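Long-range contact in glutathione s-transferase (Agrobacterium tumefaciens, PDB 2YCD), which probably conjugates glutathione to electrophilic compounds, herbicides perhaps among them: residues 30-44 and 210-223. Numbering follows the deposited sequence.
Sequences RGLARDMPVRWALEE and RPAFKRAFDAQLAV. With GTB (S-(p-nitrobenzyl)glutathione), chain B; PO4 (phosphate ion), chain C.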
ATOM      1  N   ARG A  30       3.136  11.474  19.907  1.00 13.33           N
ATOM      2  CA  ARG A  30       3.607  10.098  19.983  1.00 13.03           C
ATOM      3  C   ARG A  30       4.276   9.594  18.711  1.00 10.56           C
ATOM      4  O   ARG A  30       4.666   8.432  18.648  1.00 11.20           O
ATOM      5  CB  ARG A  30       2.465   9.154  20.376  1.00 15.09           C
ATOM      6  CG  ARG A  30       1.902   9.423  21.791  1.00 16.73           C
ATOM      7  CD  ARG A  30       0.691   8.539  22.102  1.00 22.37           C
ATOM      8  NE  ARG A  30      -0.441   8.822  21.223  1.00 21.21           N
ATOM      9  CZ  ARG A  30      -1.379   7.936  20.899  1.00 29.65           C
ATOM     10  NH1 ARG A  30      -1.333   6.703  21.392  1.00 28.93           N
ATOM     11  NH2 ARG A  30      -2.361   8.282  20.080  1.00 28.69           N
ATOM     12  N   GLY A  31       4.384  10.449  17.702  1.00 11.55           N
ATOM     13  CA  GLY A  31       5.068  10.079  16.470  1.00 13.17           C
ATOM     14  C   GLY A  31       4.383   8.980  15.683  1.00 10.61           C
ATOM     15  O   GLY A  31       5.030   8.065  15.163  1.00 13.32           O
ATOM     16  N   LEU A  32       3.058   9.068  15.602  1.00 11.16           N
ATOM     17  CA  LEU A  32       2.298   8.041  14.908  1.00 10.30           C
ATOM     18  C   LEU A  32       1.796   8.508  13.556  1.00 10.54           C
ATOM     19  O   LEU A  32       1.351   7.683  12.759  1.00 14.54           O
ATOM     20  CB  LEU A  32       1.121   7.559  15.765  1.00 13.52           C
ATOM     21  CG  LEU A  32       1.467   6.940  17.117  1.00 13.89           C
ATOM     22  CD1 LEU A  32       0.186   6.734  17.938  1.00 17.26           C
ATOM     23  CD2 LEU A  32       2.230   5.639  16.951  1.00 15.08           C
ATOM     24  N   ALA A  33       1.859   9.804  13.274  1.00 10.03           N
ATOM     25  CA  ALA A  33       1.464  10.311  11.961  1.00 10.74           C
ATOM     26  C   ALA A  33       2.487   9.911  10.891  1.00 10.35           C
ATOM     27  O   ALA A  33       3.637   9.568  11.212  1.00 10.27           O
ATOM     28  CB  ALA A  33       1.246  11.824  12.005  1.00 12.44           C
ATOM     29  N   ARG A  34       2.079   9.981   9.625  1.00  8.70           N
ATOM     30  CA  ARG A  34       2.859   9.379   8.538  0.53  8.57           C
ATOM     31  C   ARG A  34       4.092  10.165   8.100  1.00  8.71           C
ATOM     32  O   ARG A  34       4.847   9.708   7.248  1.00  8.44           O
ATOM     33  CB  ARG A  34       1.965   9.032   7.343  0.53  9.64           C
ATOM     34  CG  ARG A  34       0.969   7.926   7.673  0.53 11.06           C
ATOM     35  CD  ARG A  34       0.002   7.722   6.524  0.53 12.79           C
ATOM     36  NE  ARG A  34      -1.064   6.762   6.831  0.53 11.49           N
ATOM     37  CZ  ARG A  34      -1.023   5.466   6.534  0.53 18.60           C
ATOM     38  NH1 ARG A  34       0.042   4.950   5.929  0.53 29.96           N
ATOM     39  NH2 ARG A  34      -2.048   4.682   6.842  0.53 17.60           N
ATOM     40  N   ASP A  35       4.323  11.329   8.702  1.00  8.32           N
ATOM     41  CA  ASP A  35       5.619  11.990   8.534  1.00  7.80           C
ATOM     42  C   ASP A  35       6.720  11.206   9.264  1.00  8.32           C
ATOM     43  O   ASP A  35       7.891  11.290   8.898  1.00  8.75           O
ATOM     44  CB  ASP A  35       5.584  13.436   9.054  1.00  9.80           C
ATOM     45  CG  ASP A  35       5.237  13.520  10.537  1.00 11.64           C
ATOM     46  OD1 ASP A  35       4.128  13.082  10.920  1.00 12.08           O
ATOM     47  OD2 ASP A  35       6.058  14.005  11.339  1.00 12.35           O
ATOM     48  N   MET A  36       6.361  10.426  10.279  1.00  9.01           N
ATOM     49  CA  MET A  36       7.381   9.763  11.084  1.00  8.49           C
ATOM     50  C   MET A  36       8.294   8.807  10.283  1.00  8.40           C
ATOM     51  O   MET A  36       9.521   8.871  10.416  1.00  7.95           O
ATOM     52  CB  MET A  36       6.751   9.070  12.287  1.00  9.21           C
ATOM     53  CG  MET A  36       7.768   8.402  13.180  1.00 10.44           C
ATOM     54  SD  MET A  36       8.878   9.573  14.038  1.00 11.34           S
ATOM     55  CE  MET A  36       9.935   8.354  14.792  1.00 12.37           C
ATOM     56  N   PRO A  37       7.717   7.920   9.449  1.00  7.31           N
ATOM     57  CA  PRO A  37       8.624   7.038   8.689  1.00  7.72           C
ATOM     58  C   PRO A  37       9.515   7.816   7.739  1.00  6.08           C
ATOM     59  O   PRO A  37      10.651   7.410   7.509  1.00  7.96           O
ATOM     60  CB  PRO A  37       7.674   6.097   7.914  1.00  7.16           C
ATOM     61  CG  PRO A  37       6.292   6.768   8.015  1.00  9.46           C
ATOM     62  CD  PRO A  37       6.313   7.479   9.350  1.00  7.47           C
ATOM     63  N   VAL A  38       9.023   8.928   7.190  1.00  7.35           N
ATOM     64  CA  VAL A  38       9.842   9.768   6.322  1.00  7.21           C
ATOM     65  C   VAL A  38      11.008  10.412   7.107  1.00  7.00           C
ATOM     66  O   VAL A  38      12.149  10.381   6.658  1.00  7.01           O
ATOM     67  CB  VAL A  38       8.965  10.853   5.656  1.00  7.03           C
ATOM     68  CG1 VAL A  38       9.836  11.828   4.862  1.00  7.79           C
ATOM     69  CG2 VAL A  38       7.908  10.196   4.746  1.00  8.27           C
ATOM     70  N   ARG A  39      10.712  11.016   8.257  1.00  7.55           N
ATOM     71  CA  ARG A  39      11.742  11.592   9.122  1.00  7.61           C
ATOM     72  C   ARG A  39      12.776  10.535   9.492  1.00  6.88           C
ATOM     73  O   ARG A  39      13.990  10.805   9.484  1.00  8.08           O
ATOM     74  CB  ARG A  39      11.110  12.139  10.398  1.00  7.14           C
ATOM     75  CG  ARG A  39      10.190  13.346  10.224  1.00  7.90           C
ATOM     76  CD  ARG A  39       9.630  13.685  11.603  1.00  8.44           C
ATOM     77  NE  ARG A  39       8.779  14.875  11.688  1.00  9.71           N
ATOM     78  CZ  ARG A  39       9.253  16.101  11.911  1.00  8.52           C
ATOM     79  NH1 ARG A  39      10.566  16.335  11.936  1.00  9.37           N
ATOM     80  NH2 ARG A  39       8.407  17.110  12.050  1.00  9.68           N
ATOM     81  N   TRP A  40      12.311   9.351   9.869  1.00  7.36           N
ATOM     82  CA  TRP A  40      13.208   8.275  10.267  1.00  7.35           C
ATOM     83  C   TRP A  40      14.125   7.856   9.104  1.00  6.43           C
ATOM     84  O   TRP A  40      15.354   7.716   9.274  1.00  7.50           O
ATOM     85  CB  TRP A  40      12.354   7.118  10.808  1.00  7.13           C
ATOM     86  CG  TRP A  40      13.117   5.938  11.402  1.00  6.09           C
ATOM     87  CD1 TRP A  40      14.481   5.823  11.578  1.00  6.58           C
ATOM     88  CD2 TRP A  40      12.544   4.725  11.901  1.00  7.77           C
ATOM     89  NE1 TRP A  40      14.778   4.596  12.150  1.00  7.89           N
ATOM     90  CE2 TRP A  40      13.609   3.903  12.346  1.00  8.37           C
ATOM     91  CE3 TRP A  40      11.228   4.237  11.982  1.00  7.97           C
ATOM     92  CZ2 TRP A  40      13.397   2.624  12.883  1.00  7.60           C
ATOM     93  CZ3 TRP A  40      11.014   2.973  12.524  1.00  8.90           C
ATOM     94  CH2 TRP A  40      12.096   2.180  12.973  1.00  9.42           C
ATOM     95  N   ALA A  41      13.569   7.715   7.902  1.00  7.32           N
ATOM     96  CA  ALA A  41      14.391   7.395   6.741  1.00  8.19           C
ATOM     97  C   ALA A  41      15.466   8.457   6.496  1.00  8.12           C
ATOM     98  O   ALA A  41      16.638   8.128   6.229  1.00  8.41           O
ATOM     99  CB  ALA A  41      13.515   7.208   5.497  1.00  7.70           C
ATOM    100  N   LEU A  42      15.072   9.729   6.535  1.00  8.38           N
ATOM    101  CA  LEU A  42      16.049  10.819   6.362  1.00  8.44           C
ATOM    102  C   LEU A  42      17.151  10.766   7.419  1.00  7.90           C
ATOM    103  O   LEU A  42      18.328  10.955   7.100  1.00  9.33           O
ATOM    104  CB  LEU A  42      15.343  12.181   6.362  1.00  7.90           C
ATOM    105  CG  LEU A  42      14.402  12.403   5.168  1.00  8.56           C
ATOM    106  CD1 LEU A  42      13.413  13.531   5.435  1.00 10.67           C
ATOM    107  CD2 LEU A  42      15.198  12.670   3.883  1.00  9.56           C
ATOM    108  N   GLU A  43      16.784  10.500   8.666  1.00  8.75           N
ATOM    109  CA  GLU A  43      17.798  10.397   9.715  1.00  9.03           C
ATOM    110  C   GLU A  43      18.722   9.187   9.550  1.00  8.76           C
ATOM    111  O   GLU A  43      19.924   9.288   9.835  1.00 10.93           O
ATOM    112  CB  GLU A  43      17.140  10.420  11.091  1.00  9.40           C
ATOM    113  CG  GLU A  43      16.560  11.803  11.474  1.00  7.70           C
ATOM    114  CD  GLU A  43      17.640  12.849  11.696  1.00 11.28           C
ATOM    115  OE1 GLU A  43      18.832  12.497  11.752  1.00 12.27           O
ATOM    116  OE2 GLU A  43      17.275  14.038  11.822  1.00 15.92           O
ATOM    117  N   GLU A  44      18.192   8.068   9.061  1.00  9.87           N
ATOM    118  CA  GLU A  44      19.024   6.873   8.836  1.00  9.28           C
ATOM    119  C   GLU A  44      20.087   7.135   7.777  1.00 11.31           C
ATOM    120  O   GLU A  44      21.208   6.645   7.902  1.00 13.37           O
ATOM    121  CB  GLU A  44      18.171   5.647   8.444  1.00  9.20           C
ATOM    122  CG  GLU A  44      17.360   5.056   9.598  1.00  8.59           C
ATOM    123  CD  GLU A  44      18.173   4.187  10.561  1.00 10.56           C
ATOM    124  OE1 GLU A  44      19.316   3.793  10.220  1.00 12.84           O
ATOM    125  OE2 GLU A  44      17.649   3.904  11.651  1.00  9.36           O
ATOM    126  N   ARG A 210      17.070   2.586  17.842  1.00  9.82           N
ATOM    127  CA  ARG A 210      18.076   3.113  16.923  1.00  9.90           C
ATOM    128  C   ARG A 210      18.212   4.636  17.060  1.00  8.92           C
ATOM    129  O   ARG A 210      17.223   5.350  17.191  1.00  9.77           O
ATOM    130  CB  ARG A 210      17.727   2.727  15.486  1.00  9.61           C
ATOM    131  CG  ARG A 210      17.738   1.220  15.256  1.00  9.68           C
ATOM    132  CD  ARG A 210      17.328   0.848  13.830  1.00  9.20           C
ATOM    133  NE  ARG A 210      18.252   1.349  12.810  1.00  8.33           N
ATOM    134  CZ  ARG A 210      19.329   0.693  12.374  1.00  8.94           C
ATOM    135  NH1 ARG A 210      19.644  -0.500  12.876  1.00  9.52           N
ATOM    136  NH2 ARG A 210      20.114   1.224  11.451  1.00 11.04           N
ATOM    137  N   PRO A 211      19.444   5.163  17.008  1.00  9.85           N
ATOM    138  CA  PRO A 211      19.602   6.615  17.177  1.00 11.06           C
ATOM    139  C   PRO A 211      18.842   7.456  16.154  1.00  8.59           C
ATOM    140  O   PRO A 211      18.355   8.541  16.505  1.00  9.80           O
ATOM    141  CB  PRO A 211      21.121   6.830  17.035  1.00 12.93           C
ATOM    142  CG  PRO A 211      21.720   5.484  17.295  1.00 23.30           C
ATOM    143  CD  PRO A 211      20.727   4.453  16.884  1.00 11.22           C
ATOM    144  N   ALA A 212      18.733   6.981  14.913  1.00  9.14           N
ATOM    145  CA  ALA A 212      17.958   7.736  13.917  1.00  8.81           C
ATOM    146  C   ALA A 212      16.479   7.797  14.280  1.00  8.09           C
ATOM    147  O   ALA A 212      15.819   8.790  13.979  1.00  8.36           O
ATOM    148  CB  ALA A 212      18.127   7.123  12.520  1.00  9.87           C
ATOM    149  N   PHE A 213      15.948   6.732  14.881  1.00  8.68           N
ATOM    150  CA  PHE A 213      14.560   6.763  15.318  1.00  7.59           C
ATOM    151  C   PHE A 213      14.382   7.868  16.368  1.00  8.91           C
ATOM    152  O   PHE A 213      13.428   8.654  16.299  1.00  8.94           O
ATOM    153  CB  PHE A 213      14.113   5.428  15.921  1.00  7.81           C
ATOM    154  CG  PHE A 213      12.670   5.434  16.381  1.00  8.91           C
ATOM    155  CD1 PHE A 213      12.308   5.945  17.627  1.00  9.51           C
ATOM    156  CD2 PHE A 213      11.672   4.964  15.536  1.00  9.60           C
ATOM    157  CE1 PHE A 213      10.953   5.968  18.012  1.00  9.55           C
ATOM    158  CE2 PHE A 213      10.340   4.978  15.924  1.00 10.67           C
ATOM    159  CZ  PHE A 213       9.983   5.473  17.163  1.00  9.58           C
ATOM    160  N   LYS A 214      15.304   7.949  17.326  1.00  9.67           N
ATOM    161  CA  LYS A 214      15.209   8.947  18.381  1.00  8.29           C
ATOM    162  C   LYS A 214      15.331  10.355  17.813  1.00  8.52           C
ATOM    163  O   LYS A 214      14.619  11.262  18.257  1.00 10.39           O
ATOM    164  CB  LYS A 214      16.278   8.709  19.453  1.00 12.70           C
ATOM    165  CG  LYS A 214      16.291   9.810  20.506  1.00 21.59           C
ATOM    166  CD  LYS A 214      17.158   9.461  21.700  1.00 29.19           C
ATOM    167  CE  LYS A 214      17.186  10.614  22.691  1.00 37.70           C
ATOM    168  NZ  LYS A 214      15.800  11.071  23.009  1.00 35.75           N
ATOM    169  N   ARG A 215      16.212  10.554  16.835  1.00  8.11           N
ATOM    170  CA  ARG A 215      16.323  11.891  16.241  1.00  9.90           C
ATOM    171  C   ARG A 215      15.022  12.288  15.544  1.00  8.72           C
ATOM    172  O   ARG A 215      14.554  13.419  15.654  1.00 10.70           O
ATOM    173  CB  ARG A 215      17.519  12.000  15.284  1.00  9.92           C
ATOM    174  CG  ARG A 215      18.896  11.907  15.970  1.00 10.50           C
ATOM    175  CD  ARG A 215      20.047  12.219  15.037  1.00 13.16           C
ATOM    176  NE  ARG A 215      20.136  11.341  13.873  1.00 13.22           N
ATOM    177  CZ  ARG A 215      20.842  10.213  13.817  1.00 12.37           C
ATOM    178  NH1 ARG A 215      21.534   9.794  14.868  1.00 15.21           N
ATOM    179  NH2 ARG A 215      20.876   9.500  12.693  1.00 14.66           N
ATOM    180  N   ALA A 216      14.428  11.358  14.811  1.00  8.69           N
ATOM    181  CA  ALA A 216      13.140  11.629  14.166  1.00  9.31           C
ATOM    182  C   ALA A 216      12.029  11.864  15.184  1.00  8.52           C
ATOM    183  O   ALA A 216      11.241  12.781  15.034  1.00  9.04           O
ATOM    184  CB  ALA A 216      12.778  10.493  13.216  1.00  9.03           C
ATOM    185  N   PHE A 217      11.978  11.034  16.218  1.00  9.03           N
ATOM    186  CA  PHE A 217      10.942  11.146  17.232  1.00 10.41           C
ATOM    187  C   PHE A 217      11.048  12.477  17.974  1.00 11.20           C
ATOM    188  O   PHE A 217      10.038  13.144  18.214  1.00 10.27           O
ATOM    189  CB  PHE A 217      11.039   9.975  18.220  1.00 10.46           C
ATOM    190  CG  PHE A 217       9.912   9.941  19.216  1.00  9.23           C
ATOM    191  CD1 PHE A 217       9.981  10.674  20.391  1.00 13.14           C
ATOM    192  CD2 PHE A 217       8.786   9.175  18.963  1.00 13.07           C
ATOM    193  CE1 PHE A 217       8.921  10.645  21.303  1.00 13.05           C
ATOM    194  CE2 PHE A 217       7.738   9.148  19.866  1.00 13.30           C
ATOM    195  CZ  PHE A 217       7.811   9.878  21.032  1.00 14.40           C
ATOM    196  N   ASP A 218      12.263  12.871  18.345  1.00 10.24           N
ATOM    197  CA  ASP A 218      12.447  14.133  19.070  1.00 10.36           C
ATOM    198  C   ASP A 218      12.034  15.318  18.201  1.00 11.36           C
ATOM    199  O   ASP A 218      11.519  16.325  18.701  1.00 12.41           O
ATOM    200  CB  ASP A 218      13.900  14.307  19.520  1.00 10.88           C
ATOM    201  CG  ASP A 218      14.295  13.356  20.644  1.00 11.89           C
ATOM    202  OD1 ASP A 218      13.426  12.628  21.167  1.00 16.01           O
ATOM    203  OD2 ASP A 218      15.494  13.346  20.979  1.00 16.98           O
ATOM    204  N   ALA A 219      12.247  15.214  16.890  1.00  9.52           N
ATOM    205  CA  ALA A 219      11.866  16.305  16.009  1.00  9.49           C
ATOM    206  C   ALA A 219      10.354  16.463  15.865  1.00 11.58           C
ATOM    207  O   ALA A 219       9.844  17.592  15.905  1.00 11.81           O
ATOM    208  CB  ALA A 219      12.569  16.183  14.641  1.00 11.91           C
ATOM    209  N   GLN A 220       9.609  15.367  15.716  1.00 10.55           N
ATOM    210  CA  GLN A 220       8.156  15.504  15.671  1.00 11.03           C
ATOM    211  C   GLN A 220       7.626  15.996  17.028  1.00 12.62           C
ATOM    212  O   GLN A 220       6.673  16.769  17.086  1.00 12.22           O
ATOM    213  CB  GLN A 220       7.463  14.212  15.189  1.00 10.87           C
ATOM    214  CG  GLN A 220       7.652  12.972  16.077  1.00 10.64           C
ATOM    215  CD  GLN A 220       6.689  12.928  17.258  1.00 12.62           C
ATOM    216  OE1 GLN A 220       5.514  13.296  17.136  1.00 14.14           O
ATOM    217  NE2 GLN A 220       7.174  12.436  18.401  1.00 11.95           N
ATOM    218  N   LEU A 221       8.280  15.589  18.107  1.00 10.64           N
ATOM    219  CA  LEU A 221       7.840  15.990  19.442  1.00 12.39           C
ATOM    220  C   LEU A 221       8.047  17.498  19.616  1.00 14.78           C
ATOM    221  O   LEU A 221       7.201  18.169  20.214  1.00 16.15           O
ATOM    222  CB  LEU A 221       8.567  15.163  20.515  1.00 11.06           C
ATOM    223  CG  LEU A 221       8.239  15.499  21.975  1.00 14.69           C
ATOM    224  CD1 LEU A 221       6.759  15.316  22.271  1.00 17.06           C
ATOM    225  CD2 LEU A 221       9.086  14.632  22.902  1.00 18.97           C
ATOM    226  N   ALA A 222       9.130  18.036  19.048  1.00 13.36           N
ATOM    227  CA  ALA A 222       9.421  19.473  19.131  1.00 15.74           C
ATOM    228  C   ALA A 222       8.381  20.299  18.381  1.00 15.50           C
ATOM    229  O   ALA A 222       8.055  21.409  18.789  1.00 15.67           O
ATOM    230  CB  ALA A 222      10.809  19.776  18.603  1.00 15.07           C
ATOM    231  N   VAL A 223       7.869  19.776  17.270  1.00 13.29           N
ATOM    232  CA  VAL A 223       6.785  20.447  16.578  1.00 15.02           C
ATOM    233  C   VAL A 223       5.561  20.488  17.492  1.00 17.42           C
ATOM    234  O   VAL A 223       4.901  21.518  17.604  1.00 19.14           O
ATOM    235  CB  VAL A 223       6.424  19.750  15.230  1.00 12.18           C
ATOM    236  CG1 VAL A 223       5.162  20.380  14.627  1.00 15.55           C
ATOM    237  CG2 VAL A 223       7.579  19.875  14.264  1.00 13.70           C
TER
HETATM  238  N1  GTB B 501      -1.363   6.886   1.801  1.00  8.55           N
HETATM  239  CA1 GTB B 501      -0.965   8.157   2.423  1.00  7.62           C
HETATM  240  C1  GTB B 501       0.474   8.090   2.865  1.00  7.97           C
HETATM  241  O11 GTB B 501       0.878   7.006   3.337  1.00  8.73           O
HETATM  242  O12 GTB B 501       1.198   9.110   2.762  1.00  9.39           O
HETATM  243  CB1 GTB B 501      -1.922   8.449   3.589  1.00  9.19           C
HETATM  244  CG1 GTB B 501      -1.653   9.826   4.191  1.00 11.16           C
HETATM  245  CD1 GTB B 501      -2.509  10.086   5.415  1.00 10.41           C
HETATM  246  OE1 GTB B 501      -3.321   9.238   5.785  1.00 12.95           O
HETATM  247  N2  GTB B 501      -2.304  11.245   6.039  1.00  9.57           N
HETATM  248  CA2 GTB B 501      -3.044  11.626   7.244  1.00 10.07           C
HETATM  249  C2  GTB B 501      -3.669  12.979   7.108  1.00 12.39           C
HETATM  250  O2  GTB B 501      -3.111  13.893   6.505  1.00 10.83           O
HETATM  251  CB2 GTB B 501      -2.047  11.766   8.411  1.00  9.79           C
HETATM  252  SG2 GTB B 501      -1.285  10.261   8.916  1.00 12.60           S
HETATM  253  N3  GTB B 501      -4.855  13.133   7.700  1.00 13.82           N
HETATM  254  CA3 GTB B 501      -5.598  14.381   7.745  1.00 15.52           C
HETATM  255  C3  GTB B 501      -6.838  14.386   6.899  1.00 23.30           C
HETATM  256  O31 GTB B 501      -7.193  13.339   6.323  1.00 26.19           O
HETATM  257  O32 GTB B 501      -7.455  15.473   6.823  1.00 26.57           O
HETATM  258  C'  GTB B 501      -2.571   9.270   9.613  1.00 14.42           C
HETATM  259  C1' GTB B 501      -2.651   9.396  11.113  1.00 18.44           C
HETATM  260  C2' GTB B 501      -3.522  10.307  11.688  1.00 26.49           C
HETATM  261  C3' GTB B 501      -3.597  10.412  13.076  1.00 28.95           C
HETATM  262  C4' GTB B 501      -2.801   9.599  13.879  1.00 21.26           C
HETATM  263  N41 GTB B 501      -2.884   9.698  15.281  1.00 28.38           N
HETATM  264  O41 GTB B 501      -2.273   8.919  16.009  1.00 21.74           O
HETATM  265  O42 GTB B 501      -3.588  10.563  15.765  1.00 29.56           O
HETATM  266  C5' GTB B 501      -1.938   8.682  13.295  1.00 22.01           C
HETATM  267  C6' GTB B 501      -1.864   8.574  11.909  1.00 18.20           C
HETATM  268  P   PO4 C 601      23.247  -1.012  11.814  1.00 19.66           P
HETATM  269  O1  PO4 C 601      22.564  -1.841  12.869  1.00 28.50           O
HETATM  270  O2  PO4 C 601      23.918   0.176  12.475  1.00 17.62           O
HETATM  271  O3  PO4 C 601      24.303  -1.823  11.090  1.00 22.49           O
HETATM  272  O4  PO4 C 601      22.244  -0.521  10.795  1.00 26.94           O
HETATM  273  O   HOH W   1      14.837  14.605  12.670  1.00 12.21           O
HETATM  274  O   HOH W   2      19.859   4.600  13.635  1.00 11.89           O
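F213 drives the edge of its ring into the face of W40, a T-shaped pair with planes at 90° and its CD2 3.7 Å from W40 CE3. This is the interdomain seam of the glutathione transferase fold: helix 35-44, the first of the thioredoxin-like domain, lies against the C-terminal helix 211-223, their axes 8.1 Å apart and running in roughly opposing directions (132°). M36 covers a face of the same phenylalanine, its methyl CE 3.8 Å from the F213 ring centroid; with CG anti to the backbone N (chi1 -178°) and a bend at chi2, the thioether drops as a knob among F213, A216, F217 and Q220. A216 returns the fit, its small CB entering the hole between M36, R39, W40 and E43. R39 runs out extended and lays one guanidinium face over the backbone at A219 and Q220, while NE, in plane, holds D35 OD2 on the anti lone pair at 2.9 Å; Y49 OH takes its NH1.

Two arginines clamp the far end. R215 grips E43 side-on, NE reaching OE1 at 2.7 Å from above the carboxylate plane and NH2 reaching the backbone O. R210 takes E44 with NE to OE2 and NH2 to OE1, both bonds nearly straight and in the guanidinium plane, but meeting the oxygens on their syn side a little under 30° out of the carboxylate plane; its NH2 also binds a phosphate that probably came from the crystallisation liquor. At the opposite end the loop carrying L32, A33 and R34 lines the pocket of S-(p-nitrobenzyl)glutathione, and Q220 stands beside G31, with its amide NE2 over the centre of the F217 ring and bonded to F217 O. Besides R210, E44 OE2 accepts the indole hydrogen of W40 NE1, at 3.0 Å on the anti lone pair.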